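Local coordinates for universal stress protein (Archaeoglobus fulgidus, PDB 6HCD), which is of unknown molecular function but belongs to the universal stress protein A family, and so probably takes part in the cellular response to stress, at residues 34-37 against 38-41; 101-105 against 106-110; 140-143 against 144-148. All blocks are in the same frame, centred on the assembly; numbering follows the deposited sequence.

All three contacts lie in one universal stress protein domain, each at a helix end: contact 1 opens helix 36-52, contact 2 opens helix 105-115 and contact 3 closes helix 138-146. Contacts 2 and 3 touch, their centres about 11 Å apart: K146 NZ makes a salt bridge to D107 OD1 at 3.1 Å, and P106 CB packs on D142 CB at 3.6 Å. Contact 1 stands apart, its centre about 21 Å from that of contact 2 and about 19 Å from that of contact 3. Even so, the side chains of R37, I109 and A140, one from each contact, come within about 4 Å of bound, unidentified ligand atoms. Contact 3 also reaches the second subunit.

Contact 1 (34-37 against 38-41)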
loop_
_atom_site.group_PDB
_atom_site.type_symbol
_atom_site.label_atom_id
_atom_site.label_comp_id
_atom_site.label_asym_id
_atom_site.label_seq_id
_atom_site.Cartn_x
_atom_site.Cartn_y
_atom_site.Cartn_z
ATOM N N LYS A 34 19.132 0.399 -8.098
ATOM C CA LYS A 34 18.621 0.301 -9.461
ATOM C C LYS A 34 18.284 -1.171 -9.698
ATOM O O LYS A 34 19.124 -2.022 -9.494
ATOM C CB LYS A 34 19.609 0.879 -10.475
ATOM C CG LYS A 34 20.082 2.285 -10.129
ATOM C CD LYS A 34 20.575 3.082 -11.302
ATOM C CE LYS A 34 22.035 2.822 -11.575
ATOM N NZ LYS A 34 22.917 3.593 -10.664
ATOM N N SER A 35 17.027 -1.448 -10.046
ATOM C CA SER A 35 16.529 -2.807 -10.213
ATOM C C SER A 35 15.217 -2.746 -10.991
ATOM O O SER A 35 14.575 -1.677 -11.063
ATOM C CB SER A 35 16.340 -3.497 -8.877
ATOM O OG SER A 35 15.291 -2.886 -8.127
ATOM N N ASP A 36 14.837 -3.893 -11.569
ATOM C CA ASP A 36 13.567 -4.053 -12.257
ATOM C C ASP A 36 12.433 -3.724 -11.281
ATOM O O ASP A 36 11.469 -3.069 -11.671
ATOM C CB ASP A 36 13.443 -5.444 -12.899
ATOM C CG ASP A 36 14.391 -5.684 -14.078
ATOM O OD1 ASP A 36 15.278 -4.833 -14.332
ATOM O OD2 ASP A 36 14.249 -6.731 -14.740
ATOM N N ARG A 37 12.546 -4.160 -10.022
ATOM C CA ARG A 37 11.515 -3.880 -9.021
ATOM C C ARG A 37 11.390 -2.367 -8.798
ATOM O O ARG A 37 10.272 -1.825 -8.769
ATOM C CB ARG A 37 11.770 -4.592 -7.684
ATOM C CG ARG A 37 10.647 -4.354 -6.682
ATOM C CD ARG A 37 10.634 -5.235 -5.436
ATOM N NE ARG A 37 11.583 -4.751 -4.439
ATOM C CZ ARG A 37 12.685 -5.407 -4.049
ATOM N NH1 ARG A 37 13.474 -4.884 -3.127
ATOM N NH2 ARG A 37 13.014 -6.561 -4.609
ATOM N N ALA A 38 12.531 -1.691 -8.614
ATOM C CA ALA A 38 12.537 -0.256 -8.373
ATOM C C ALA A 38 11.836 0.462 -9.533
ATOM O O ALA A 38 11.049 1.366 -9.314
ATOM C CB ALA A 38 13.950 0.235 -8.162
ATOM N N GLU A 39 12.093 0.010 -10.764
ATOM C CA GLU A 39 11.470 0.592 -11.953
ATOM C C GLU A 39 9.942 0.472 -11.881
ATOM O O GLU A 39 9.249 1.419 -12.231
ATOM C CB GLU A 39 11.937 -0.098 -13.237
ATOM C CG GLU A 39 13.334 0.238 -13.676
ATOM C CD GLU A 39 13.755 -0.495 -14.939
ATOM O OE1 GLU A 39 13.033 -1.415 -15.373
ATOM O OE2 GLU A 39 14.813 -0.154 -15.489
ATOM N N ARG A 40 9.431 -0.691 -11.471
ATOM C CA ARG A 40 7.985 -0.931 -11.389
ATOM C C ARG A 40 7.381 -0.025 -10.309
ATOM O O ARG A 40 6.281 0.530 -10.504
ATOM C CB ARG A 40 7.669 -2.402 -11.099
ATOM C CG ARG A 40 7.954 -3.347 -12.256
ATOM C CD ARG A 40 7.494 -4.772 -11.992
ATOM N NE ARG A 40 8.129 -5.369 -10.822
ATOM C CZ ARG A 40 9.238 -6.103 -10.841
ATOM N NH1 ARG A 40 9.913 -6.292 -11.968
ATOM N NH2 ARG A 40 9.653 -6.669 -9.719
ATOM N N VAL A 41 8.104 0.110 -9.189
ATOM C CA VAL A 41 7.710 0.978 -8.073
ATOM C C VAL A 41 7.565 2.412 -8.585
ATOM O O VAL A 41 6.558 3.081 -8.339
ATOM C CB VAL A 41 8.705 0.872 -6.904
ATOM C CG1 VAL A 41 8.480 1.963 -5.862
ATOM C CG2 VAL A 41 8.623 -0.499 -6.228
HETATM O O HOH W 1 10.905 -2.739 -14.867
#
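The carbonyl oxygen of D36 is gripped twice: R40 N donates to D36 O at 3.1 Å, and a water donates to the same atom at 3.3 Å. That water also donates to E39 OE1 at 2.6 Å, linking the backbone of D36 to the side chain of E39 within the first turn. D36 OD1 and E39 OE1 are 4.2 Å apart, a like-charge approach that is probably unfavourable; the water meets E39 OE1 but not the D36 carboxylate. E39 OE1 also has a long, weak ion pair with R43. Over this turn lies the R40 guanidinium, one face set above D36 O and R37 CA, both offset toward its rim. The bend at chi3 (-60°) folds the group back over the backbone, while its NE makes a salt bridge to the C-terminal carboxylate of K155.

Before the helix, S35 is the N-cap. Its OG accepts from A38 N at 3.0 Å with an N-H...O angle of 161°, and chi1 of 67° places the hydroxyl between backbone N and carbonyl carbon, where it meets that amide. A38 CB rests 3.4 Å from S35 OG. The backbone bonds follow at once, E39 N to S35 O and V41 N to R37 O, the latter 2.9 Å long. A38 and E39 also pack on W82 of helix 70-89, and V41 on V122 of strand 120-128, so the first turn packs against both elements. A serine N-cap bond followed by i to i+4 backbone pairs is the signature of a helix N-terminus, here starting the helix of the beta-alpha-beta unit 27-30, 36-52, 56-62.

Contact 2 (101-105 against 106-110)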
loop_
_atom_site.group_PDB
_atom_site.type_symbol
_atom_site.label_atom_id
_atom_site.label_comp_id
_atom_site.label_asym_id
_atom_site.label_seq_id
_atom_site.Cartn_x
_atom_site.Cartn_y
_atom_site.Cartn_z
ATOM N N ARG A 101 20.421 11.111 8.155
ATOM C CA ARG A 101 19.793 11.796 9.283
ATOM C C ARG A 101 19.972 11.004 10.588
ATOM O O ARG A 101 19.306 11.299 11.591
ATOM C CB ARG A 101 18.297 11.972 8.989
ATOM C CG ARG A 101 17.995 12.603 7.641
ATOM C CD ARG A 101 16.699 13.391 7.629
ATOM N NE ARG A 101 15.523 12.554 7.806
ATOM C CZ ARG A 101 14.268 12.993 7.743
ATOM N NH1 ARG A 101 14.043 14.294 7.652
ATOM N NH2 ARG A 101 13.256 12.131 7.774
ATOM N N GLY A 102 20.869 10.014 10.583
ATOM C CA GLY A 102 21.154 9.193 11.758
ATOM C C GLY A 102 20.006 8.275 12.152
ATOM O O GLY A 102 19.938 7.862 13.288
ATOM N N LYS A 103 19.124 7.926 11.207
ATOM C CA LYS A 103 17.972 7.060 11.486
ATOM C C LYS A 103 18.085 5.758 10.696
ATOM O O LYS A 103 18.826 5.680 9.713
ATOM C CB LYS A 103 16.677 7.779 11.102
ATOM C CG LYS A 103 16.358 9.001 11.946
ATOM C CD LYS A 103 15.079 9.700 11.528
ATOM C CE LYS A 103 14.710 10.846 12.443
ATOM N NZ LYS A 103 13.502 11.548 11.950
ATOM N N GLU A 104 17.343 4.743 11.143
ATOM C CA GLU A 104 17.162 3.523 10.366
ATOM C C GLU A 104 16.252 3.854 9.185
ATOM O O GLU A 104 15.348 4.683 9.318
ATOM C CB GLU A 104 16.549 2.415 11.224
ATOM C CG GLU A 104 17.365 2.029 12.451
ATOM C CD GLU A 104 18.681 1.322 12.173
ATOM O OE1 GLU A 104 18.898 0.871 11.024
ATOM O OE2 GLU A 104 19.490 1.215 13.115
ATOM N N PRO A 105 16.438 3.219 8.007
ATOM C CA PRO A 105 15.635 3.543 6.823
ATOM C C PRO A 105 14.118 3.620 7.011
ATOM O O PRO A 105 13.499 4.585 6.573
ATOM C CB PRO A 105 16.038 2.451 5.819
ATOM C CG PRO A 105 17.460 2.121 6.219
ATOM C CD PRO A 105 17.459 2.198 7.734
ATOM N N PRO A 106 13.445 2.640 7.659
ATOM C CA PRO A 106 11.993 2.692 7.796
ATOM C C PRO A 106 11.527 3.943 8.560
ATOM O O PRO A 106 10.597 4.612 8.133
ATOM C CB PRO A 106 11.606 1.410 8.558
ATOM C CG PRO A 106 12.845 0.534 8.513
ATOM C CD PRO A 106 14.020 1.457 8.317
ATOM N N ASP A 107 12.168 4.237 9.689
ATOM C CA ASP A 107 11.807 5.428 10.496
ATOM C C ASP A 107 12.044 6.706 9.679
ATOM O O ASP A 107 11.273 7.659 9.755
ATOM C CB ASP A 107 12.628 5.525 11.782
ATOM C CG ASP A 107 12.328 4.441 12.792
ATOM O OD1 ASP A 107 11.157 4.292 13.140
ATOM O OD2 ASP A 107 13.276 3.770 13.219
ATOM N N ASP A 108 13.141 6.707 8.910
ATOM C CA ASP A 108 13.537 7.834 8.108
ATOM C C ASP A 108 12.476 8.121 7.037
ATOM O O ASP A 108 12.084 9.270 6.840
ATOM C CB ASP A 108 14.904 7.571 7.469
ATOM C CG ASP A 108 15.789 8.795 7.348
ATOM O OD1 ASP A 108 15.391 9.853 7.821
ATOM O OD2 ASP A 108 16.890 8.660 6.796
ATOM N N ILE A 109 12.045 7.070 6.331
ATOM C CA ILE A 109 11.065 7.172 5.249
ATOM C C ILE A 109 9.729 7.653 5.839
ATOM O O ILE A 109 9.084 8.532 5.285
ATOM C CB ILE A 109 10.945 5.817 4.513
ATOM C CG1 ILE A 109 12.213 5.504 3.705
ATOM C CG2 ILE A 109 9.707 5.768 3.641
ATOM C CD1 ILE A 109 12.422 4.036 3.412
ATOM N N VAL A 110 9.322 7.045 6.951
ATOM C CA VAL A 110 8.030 7.331 7.583
ATOM C C VAL A 110 8.003 8.789 8.071
ATOM O O VAL A 110 7.025 9.521 7.845
ATOM C CB VAL A 110 7.759 6.307 8.709
ATOM C CG1 VAL A 110 6.828 6.832 9.787
ATOM C CG2 VAL A 110 7.258 4.980 8.129
HETATM O O HOH W 2 19.193 8.570 8.223
HETATM O O HOH W 3 15.727 5.213 13.509
#
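The start of helix 105-115, just after strand 94-100, is where this contact forms: E104 occupies the N-cap position and P105 and P106 begin the first turn. R101, still in the loop, reaches D108 in that turn. R101 NE donates to D108 OD1 at 2.7 Å, a salt bridge in which D108 OD1 uses its syn lone pair and lies only 3° out of the guanidinium plane. R101 NH2 adds weak bonds to D108 OD1 (3.1 Å) and to D108 O (3.2 Å), while the guanidinium and carboxylate planes are 32° apart. A bend at chi3 (-66°) turns the arginine edge onto the acid, and its NH1 pairs with E115.

The other oxygen, D108 OD2, lies 2.7 Å from the O of a water that can donate to it and that accepts from R101 N and K103 N; D108 OD2 also bonds S61 OG. K103 crosses D108 at about a right angle, its aliphatic CD 3.7 Å from D108 OD1, while its NZ goes to D111. A second water joins E104 N to D107 OD2; D107 OD1 turns to K146. Backbone bonds run from D108 N to E104 O and from I109 N to P105 O, and the two proline rings lie side by side.

Both oxygens of the buried D108 carboxylate thus have polar partners, one of them a cationic guanidinium, which would favour its ionised form and tie loop to helix.

Contact 3 (140-143 against 144-148); sequences ARDV and ILKAN
I144 N donates to A140 O at 2.9 Å, and the I144 chain keeps to the same carbonyl: CG1, anti to the carbonyl carbon (chi1 -66°), lies 3.2 Å from A140 O. L145 N makes a longer bond, 3.3 Å to R141 O. L145 CD1 meets R141 NH1 at 3.4 Å, obliquely to the guanidinium. That NH1 also forms a salt bridge to D142 OD1 at 3.2 Å, with the oxygen in the guanidinium plane, and R141 NH2 bonds L134 O of the second subunit. An alanine in place of R141 would remove the guanidinium, which would probably leave D142 OD1 without its cationic mate and L134 O across the interface short of a donor.

K146 N bonds D142 O at 2.9 Å, and K146 CB and CG pass close by D142 O before NZ runs out to D107. A147 N closes the series on V143 O with a bent N-H...O angle of 137°, and A147 then leaves helical geometry. N148 ND2 bonds D114 of its own chain, and N148 OD1 accepts from K127 of the second subunit, while I144 O and A147 O accept from K155 of that subunit. This is the C-terminal end of an amphipathic helix, buried on strands 120-128 and 151-154 and forming part of the dimer interface.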
loop_
_atom_site.group_PDB
_atom_site.type_symbol
_atom_site.label_atom_id
_atom_site.label_comp_id
_atom_site.label_asym_id
_atom_site.label_seq_id
_atom_site.Cartn_x
_atom_site.Cartn_y
_atom_site.Cartn_z
ATOM N N ALA A 140 10.623 -2.566 4.050
ATOM C CA ALA A 140 9.221 -2.450 3.633
ATOM C C ALA A 140 8.292 -2.861 4.780
ATOM O O ALA A 140 7.290 -2.217 5.025
ATOM C CB ALA A 140 8.967 -3.294 2.408
ATOM N N ARG A 141 8.624 -3.960 5.458
ATOM C CA ARG A 141 7.827 -4.479 6.556
ATOM C C ARG A 141 7.574 -3.374 7.593
ATOM O O ARG A 141 6.455 -3.125 8.001
ATOM C CB ARG A 141 8.545 -5.672 7.191
ATOM C CG ARG A 141 7.853 -6.236 8.420
ATOM C CD ARG A 141 8.811 -7.074 9.269
ATOM N NE ARG A 141 8.063 -7.900 10.202
ATOM C CZ ARG A 141 7.458 -7.441 11.293
ATOM N NH1 ARG A 141 7.688 -6.204 11.704
ATOM N NH2 ARG A 141 6.616 -8.219 11.950
ATOM N N ASP A 142 8.648 -2.719 8.031
ATOM C CA ASP A 142 8.559 -1.749 9.115
ATOM C C ASP A 142 7.941 -0.434 8.612
ATOM O O ASP A 142 7.267 0.246 9.364
ATOM C CB ASP A 142 9.920 -1.549 9.778
ATOM C CG ASP A 142 10.293 -2.658 10.756
ATOM O OD1 ASP A 142 9.503 -3.637 10.925
ATOM O OD2 ASP A 142 11.386 -2.544 11.333
ATOM N N VAL A 143 8.169 -0.077 7.346
ATOM C CA VAL A 143 7.506 1.096 6.756
ATOM C C VAL A 143 5.992 0.885 6.785
ATOM O O VAL A 143 5.280 1.786 7.176
ATOM C CB VAL A 143 7.986 1.400 5.326
ATOM C CG1 VAL A 143 7.063 2.373 4.601
ATOM C CG2 VAL A 143 9.408 1.910 5.335
ATOM N N ILE A 144 5.523 -0.298 6.373
ATOM C CA ILE A 144 4.104 -0.583 6.317
ATOM C C ILE A 144 3.472 -0.428 7.709
ATOM O O ILE A 144 2.390 0.125 7.828
ATOM C CB ILE A 144 3.834 -1.973 5.707
ATOM C CG1 ILE A 144 4.246 -2.028 4.235
ATOM C CG2 ILE A 144 2.381 -2.390 5.894
ATOM C CD1 ILE A 144 4.468 -3.440 3.733
ATOM N N LEU A 145 4.143 -0.916 8.749
ATOM C CA LEU A 145 3.571 -0.924 10.117
ATOM C C LEU A 145 3.701 0.449 10.789
ATOM O O LEU A 145 2.821 0.848 11.554
ATOM C CB LEU A 145 4.289 -2.000 10.933
ATOM C CG LEU A 145 4.027 -3.435 10.475
ATOM C CD1 LEU A 145 4.841 -4.419 11.293
ATOM C CD2 LEU A 145 2.539 -3.749 10.590
ATOM N N LYS A 146 4.811 1.152 10.531
ATOM C CA LYS A 146 5.131 2.395 11.248
ATOM C C LYS A 146 4.496 3.636 10.599
ATOM O O LYS A 146 4.341 4.642 11.260
ATOM C CB LYS A 146 6.647 2.582 11.358
ATOM C CG LYS A 146 7.314 1.654 12.363
ATOM C CD LYS A 146 8.821 1.680 12.322
ATOM C CE LYS A 146 9.431 0.814 13.398
ATOM N NZ LYS A 146 10.815 1.236 13.700
ATOM N N ALA A 147 4.164 3.573 9.306
ATOM C CA ALA A 147 3.768 4.779 8.579
ATOM C C ALA A 147 2.469 5.357 9.143
ATOM O O ALA A 147 1.587 4.608 9.524
ATOM C CB ALA A 147 3.637 4.492 7.108
ATOM N N ASN A 148 2.361 6.685 9.124
ATOM C CA ASN A 148 1.071 7.366 9.356
ATOM C C ASN A 148 0.329 7.553 8.030
ATOM O O ASN A 148 -0.901 7.525 8.009
ATOM C CB ASN A 148 1.282 8.628 10.180
ATOM C CG ASN A 148 1.857 8.272 11.529
ATOM O OD1 ASN A 148 1.284 7.461 12.262
ATOM N ND2 ASN A 148 3.005 8.848 11.852
#